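Local coordinates for protein endo-xylogalacturonan hydrolase A (Aspergillus tubingensis, PDB 4C2L) that hydrolyses the galacturonic acid backbone of xylogalacturonan, a xylose-substituted component of the hairy regions of pectin, and belongs to glycoside hydrolase family 28, at residues 209-213 and 214-218; 256-259 and 260-263; 373-376 and 377-380. One frame throughout, in Å; residues are numbered along the deposited sequence.

Contact 1 (209-213 and 214-218). With SO4 (sulfate ion), chain E.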
# COMPACT_ATOMS: atom_id res chain seq x y z
N ASP A 209 4.87 -1.83 -8.53
CA ASP A 209 4.62 -0.85 -9.58
C ASP A 209 3.45 0.06 -9.23
O ASP A 209 2.80 0.61 -10.11
CB ASP A 209 4.38 -1.56 -10.93
CG ASP A 209 4.28 -0.61 -12.09
OD1 ASP A 209 5.07 0.37 -12.14
OD2 ASP A 209 3.39 -0.81 -12.95
N ASP A 210 3.20 0.24 -7.94
CA ASP A 210 2.16 1.20 -7.53
C ASP A 210 2.48 1.69 -6.14
O ASP A 210 3.62 1.57 -5.71
CB ASP A 210 0.74 0.61 -7.64
CG ASP A 210 -0.30 1.67 -7.99
OD1 ASP A 210 -0.47 2.64 -7.20
OD2 ASP A 210 -0.93 1.58 -9.07
N ASP A 211 1.53 2.30 -5.45
CA ASP A 211 1.82 2.83 -4.12
C ASP A 211 2.52 1.82 -3.22
O ASP A 211 2.12 0.66 -3.15
CB ASP A 211 0.53 3.32 -3.44
CG ASP A 211 -0.08 4.50 -4.16
OD1 ASP A 211 0.69 5.27 -4.75
OD2 ASP A 211 -1.32 4.67 -4.13
N CYS A 212 3.56 2.28 -2.54
CA CYS A 212 4.23 1.50 -1.52
C CYS A 212 3.26 1.31 -0.34
O CYS A 212 2.89 0.18 0.02
CB CYS A 212 5.52 2.21 -1.09
SG CYS A 212 6.55 1.05 -0.18
N VAL A 213 2.82 2.42 0.23
CA VAL A 213 1.77 2.44 1.26
C VAL A 213 0.82 3.52 0.81
O VAL A 213 1.26 4.62 0.44
CB VAL A 213 2.33 2.80 2.66
CG1 VAL A 213 1.20 2.87 3.69
CG2 VAL A 213 3.39 1.79 3.11
N ALA A 214 -0.48 3.20 0.77
CA ALA A 214 -1.49 4.18 0.47
C ALA A 214 -2.40 4.30 1.66
O ALA A 214 -2.90 3.28 2.18
CB ALA A 214 -2.28 3.79 -0.78
N PHE A 215 -2.58 5.53 2.13
CA PHE A 215 -3.51 5.79 3.20
C PHE A 215 -4.84 6.17 2.59
O PHE A 215 -4.98 7.22 1.93
CB PHE A 215 -2.97 6.84 4.16
CG PHE A 215 -1.58 6.54 4.64
CD1 PHE A 215 -1.36 5.60 5.63
CD2 PHE A 215 -0.49 7.18 4.05
CE1 PHE A 215 -0.07 5.31 6.08
CE2 PHE A 215 0.81 6.90 4.49
CZ PHE A 215 1.02 5.95 5.49
N LYS A 216 -5.80 5.29 2.81
CA LYS A 216 -7.10 5.41 2.19
C LYS A 216 -8.08 5.99 3.21
O LYS A 216 -7.75 6.11 4.39
CB LYS A 216 -7.54 4.02 1.72
CG LYS A 216 -6.58 3.40 0.71
CD LYS A 216 -6.49 4.26 -0.55
CE LYS A 216 -5.90 3.50 -1.74
NZ LYS A 216 -5.63 4.43 -2.87
N PRO A 217 -9.30 6.34 2.76
CA PRO A 217 -10.28 6.98 3.64
C PRO A 217 -10.50 6.21 4.94
O PRO A 217 -10.58 4.98 4.94
CB PRO A 217 -11.55 6.99 2.79
CG PRO A 217 -11.01 7.20 1.42
CD PRO A 217 -9.78 6.32 1.36
N SER A 218 -10.59 6.97 6.03
CA SER A 218 -10.79 6.47 7.40
C SER A 218 -9.59 5.78 8.05
O SER A 218 -9.72 5.19 9.13
CB SER A 218 -12.08 5.64 7.55
OG SER A 218 -13.17 6.38 7.03
S SO4 E . -6.11 5.66 -6.27
O1 SO4 E . -4.97 5.39 -7.18
O2 SO4 E . -7.09 6.51 -6.99
O3 SO4 E . -5.54 6.32 -5.09
O4 SO4 E . -6.78 4.39 -5.93
O HOH W 1 -3.58 3.12 -4.20
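Val-213 and Phe-215, on the same side of one strand, form the apolar half of this local contact. The methyl CG1 of Val-213 sits over one face of the Phe-215 ring, 3.9 Å from the ring centroid and 28° off the normal, the geometry of a CH-pi contact. CG1 lies anti to the backbone N of Val-213 (chi1 177°), which sends it along the strand toward the ring. Ile-235 touches both residues. The chain here leaves a loop and enters strand 213-215, part of a parallel beta-helix. Asp-210, just ahead of the strand, is probably the proton donor, as in related family 28 enzymes.

On the other side, the Asp-211 carboxylate packs on Ala-214, OD2 lying 3.6 Å from the methyl CB of Ala-214, and is linked through water to Lys-216. That water is 2.7 Å from OD2 of Asp-211 and 2.8 Å from NZ of Lys-216. The ammonium also bonds to Gly-238 O and, weakly, to O4 of a sulfate, probably from the crystallisation liquor, whose nearest atom to Lys-216 NZ is O3 at 2.9 Å. Asp-210 OD1 accepts the N-H of Asp-211 through its anti lone pair, with 151° at the hydrogen.

Contact 2 (256-259 and 260-263). With NAG (2-acetamido-2-deoxy-beta-D-glucopyranose), chain D.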
# COMPACT_ATOMS: atom_id res chain seq x y z
N ALA A 256 12.04 5.92 5.35
CA ALA A 256 11.64 5.36 4.06
C ALA A 256 12.74 5.56 3.03
O ALA A 256 13.18 6.68 2.77
CB ALA A 256 10.36 6.01 3.56
N THR A 257 13.17 4.46 2.43
CA THR A 257 14.09 4.54 1.30
C THR A 257 13.30 4.28 0.04
O THR A 257 12.81 3.16 -0.18
CB THR A 257 15.22 3.51 1.46
OG1 THR A 257 15.89 3.76 2.70
CG2 THR A 257 16.23 3.61 0.27
N MET A 258 13.16 5.33 -0.77
CA MET A 258 12.31 5.33 -1.95
C MET A 258 13.21 5.37 -3.19
O MET A 258 13.88 6.37 -3.46
CB MET A 258 11.37 6.54 -1.92
CG MET A 258 10.54 6.65 -0.64
SD MET A 258 9.59 5.16 -0.24
CE MET A 258 8.37 5.23 -1.53
N ILE A 259 13.22 4.26 -3.91
CA ILE A 259 14.13 4.06 -5.03
C ILE A 259 13.32 3.95 -6.32
O ILE A 259 12.37 3.17 -6.39
CB ILE A 259 14.92 2.74 -4.83
CG1 ILE A 259 15.69 2.76 -3.50
CG2 ILE A 259 15.84 2.49 -6.02
CD1 ILE A 259 16.12 1.40 -2.99
N ASN A 260 13.68 4.74 -7.34
CA ASN A 260 13.03 4.65 -8.64
C ASN A 260 11.51 4.72 -8.56
O ASN A 260 10.81 4.02 -9.28
CB ASN A 260 13.39 3.31 -9.32
CG ASN A 260 14.84 3.26 -9.75
OD1 ASN A 260 15.56 4.24 -9.66
ND2 ASN A 260 15.26 2.09 -10.22
N SER A 261 11.00 5.57 -7.67
CA SER A 261 9.57 5.71 -7.49
C SER A 261 9.06 6.96 -8.23
O SER A 261 9.85 7.86 -8.56
CB SER A 261 9.24 5.72 -5.99
OG SER A 261 9.57 4.46 -5.39
N THR A 262 7.78 7.01 -8.54
CA THR A 262 7.28 8.19 -9.26
C THR A 262 7.27 9.41 -8.34
O THR A 262 7.49 10.53 -8.78
CB THR A 262 5.87 7.98 -9.85
OG1 THR A 262 4.97 7.58 -8.82
CG2 THR A 262 5.88 6.93 -10.98
N LYS A 263 6.99 9.19 -7.06
CA LYS A 263 7.17 10.19 -6.01
C LYS A 263 7.61 9.43 -4.78
O LYS A 263 7.24 8.27 -4.60
CB LYS A 263 5.90 11.01 -5.74
CG LYS A 263 4.74 10.21 -5.14
CD LYS A 263 3.50 11.06 -4.91
CE LYS A 263 2.38 10.28 -4.21
NZ LYS A 263 1.77 9.27 -5.10
C1 NAG D . 16.62 1.98 -10.69
C2 NAG D . 17.06 0.53 -10.77
C3 NAG D . 18.40 0.38 -11.50
C4 NAG D . 18.38 1.12 -12.83
C5 NAG D . 17.97 2.57 -12.57
C6 NAG D . 17.94 3.40 -13.84
C7 NAG D . 16.68 -1.04 -8.94
C8 NAG D . 17.06 -1.35 -7.53
N2 NAG D . 17.26 0.04 -9.43
O3 NAG D . 18.67 -0.99 -11.68
O4 NAG D . 19.65 1.07 -13.45
O5 NAG D . 16.67 2.58 -11.97
O6 NAG D . 17.01 2.84 -14.73
O7 NAG D . 15.88 -1.74 -9.58
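Ile-259 and Asn-260 meet in a local contact where strand 246-259 ends and the chain turns into the loop leading to strand 266-269. The evidence begins with the backbone: Asn-260 has positive phi and psi (52° and 38°), which breaks the extended course of the strand. On the outer side, the methyl CG2 of Ile-259 approaches the amide carbon CG of Asn-260 to 3.9 Å, the two side chains crossing at a slant. The amide carries a sugar: ND2 of Asn-260 is bonded covalently to C1 of an N-acetylglucosamine at 1.4 Å, while OD1 of Asn-260 accepts a hydrogen bond from ND2 of Asn-293 on the neighbouring coil, a bond that restrains the rotation of the amide.

On the inner side, OG of Ser-261, in one of its two conformers, is near O of Ile-259 and is hydrogen-bonded to OG of Ser-232. Bends in the Met-258 chain at chi2 and chi3 curl its methyl CE back toward this serine. Beyond, NZ of Lys-263 is bonded to His-233 O and Ser-236 OG. The whole is a turn between strands of a right-handed parallel beta-helix, bearing an N-linked glycan.

Contact 3 (373-376 and 377-380)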
# COMPACT_ATOMS: atom_id res chain seq x y z
N ASN A 373 -0.75 27.81 -3.90
CA ASN A 373 -1.59 27.86 -2.69
C ASN A 373 -0.91 27.32 -1.43
O ASN A 373 -1.57 26.79 -0.54
CB ASN A 373 -2.94 27.17 -2.93
CG ASN A 373 -3.68 27.77 -4.09
OD1 ASN A 373 -4.08 28.94 -4.05
ND2 ASN A 373 -3.87 26.98 -5.15
N THR A 374 0.42 27.47 -1.38
CA THR A 374 1.21 27.03 -0.25
C THR A 374 1.35 28.18 0.75
O THR A 374 1.30 29.35 0.35
CB THR A 374 2.61 26.54 -0.68
OG1 THR A 374 3.22 27.52 -1.53
CG2 THR A 374 2.50 25.21 -1.46
N PRO A 375 1.51 27.85 2.03
CA PRO A 375 1.51 28.85 3.10
C PRO A 375 2.82 29.64 3.21
O PRO A 375 3.87 29.20 2.73
CB PRO A 375 1.31 28.02 4.36
CG PRO A 375 1.91 26.69 4.02
CD PRO A 375 1.62 26.48 2.57
N SER A 376 2.76 30.78 3.88
CA SER A 376 3.94 31.63 4.05
C SER A 376 5.04 30.97 4.88
O SER A 376 6.20 31.35 4.77
CB SER A 376 3.54 32.98 4.66
OG SER A 376 2.73 32.78 5.81
N ASP A 377 4.70 29.98 5.69
CA ASP A 377 5.71 29.35 6.54
C ASP A 377 6.09 27.96 6.02
O ASP A 377 6.40 27.06 6.80
CB ASP A 377 5.23 29.28 8.00
CG ASP A 377 4.01 28.33 8.18
OD1 ASP A 377 3.31 28.04 7.20
OD2 ASP A 377 3.76 27.90 9.33
N LEU A 378 6.02 27.79 4.70
CA LEU A 378 6.27 26.47 4.09
C LEU A 378 7.63 25.88 4.47
O LEU A 378 7.71 24.71 4.85
CB LEU A 378 6.14 26.54 2.57
CG LEU A 378 6.35 25.22 1.82
CD1 LEU A 378 5.24 24.24 2.15
CD2 LEU A 378 6.41 25.50 0.33
N GLY A 379 8.68 26.69 4.36
CA GLY A 379 10.01 26.26 4.78
C GLY A 379 11.02 26.02 3.67
O GLY A 379 12.17 25.72 3.95
N VAL A 380 10.58 26.11 2.42
CA VAL A 380 11.45 26.06 1.24
C VAL A 380 11.01 27.14 0.26
O VAL A 380 9.85 27.56 0.27
CB VAL A 380 11.44 24.69 0.52
CG1 VAL A 380 11.95 23.58 1.43
CG2 VAL A 380 10.07 24.35 -0.05
O HOH W 2 7.49 29.91 2.72
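Pro-375 and Asp-377 face each other across a tight bend, the carboxylate set against the proline ring. One carboxylate oxygen does the touching: OD1 of Asp-377 stands 3.5 Å from CB of Pro-375 and 3.7 Å from CG of the same ring, so it rests against the CB and CG methylenes of the proline. The torsion explains the approach, since CG of Asp-377 is placed between its own backbone N and carbonyl carbon (chi1 66°), which folds the carboxylate back toward the proline although the bond from CA to CB leads away from it.

Leu-378 takes a different direction. Its CG is anti to the backbone N (chi1 -179°), and the two branches divide the work: CD2 approaches CB of Thr-374 to 4.1 Å, whereas CD1 comes to 4.3 Å from CD of Pro-375. Leu-378 is buried, packed also on Leu-343, Ile-353, Ile-355 and Cys-371 of the last coils of the beta-helix, while Ser-376 and Asp-377 are exposed. The loop connects strands 368-372 and 383-384, with its leucine turned to the body of the fold.

The backbone makes a type I beta turn from Pro-375 to Leu-378. Its closing bond, from N of Leu-378 to O of Pro-375, is weak: 3.2 Å long, with an angle of 134° at the hydrogen. A water donates to O of Ser-376 and accepts weakly from the same N of Leu-378. The turn's own hydrogen bonding is therefore weak, consistent with the bend being held in part by the buried leucine, whose backbone also bonds to Ile-355.

Overall arrangement
Contacts 1 and 2 are separated by one intervening coil of the beta-helix, the one that carries His-233. Their centres are about 14 Å apart, yet they touch: OD1 of Asp-211 lies 4.2 Å from NZ of Lys-263, and CB of Cys-212 lies 4.2 Å from CE of Met-258. Both border the active site inferred by similarity. Contact 1 contains the probable proton donor Asp-210, and the side chain of Asp-211 is about 3 Å from that of His-233; the side chain of Lys-263 in contact 2 comes to about 5 Å from His-233. Contact 3 stands apart, toward the C-terminal end, its nearest atoms about 18 Å from contact 1 and 15 Å from contact 2.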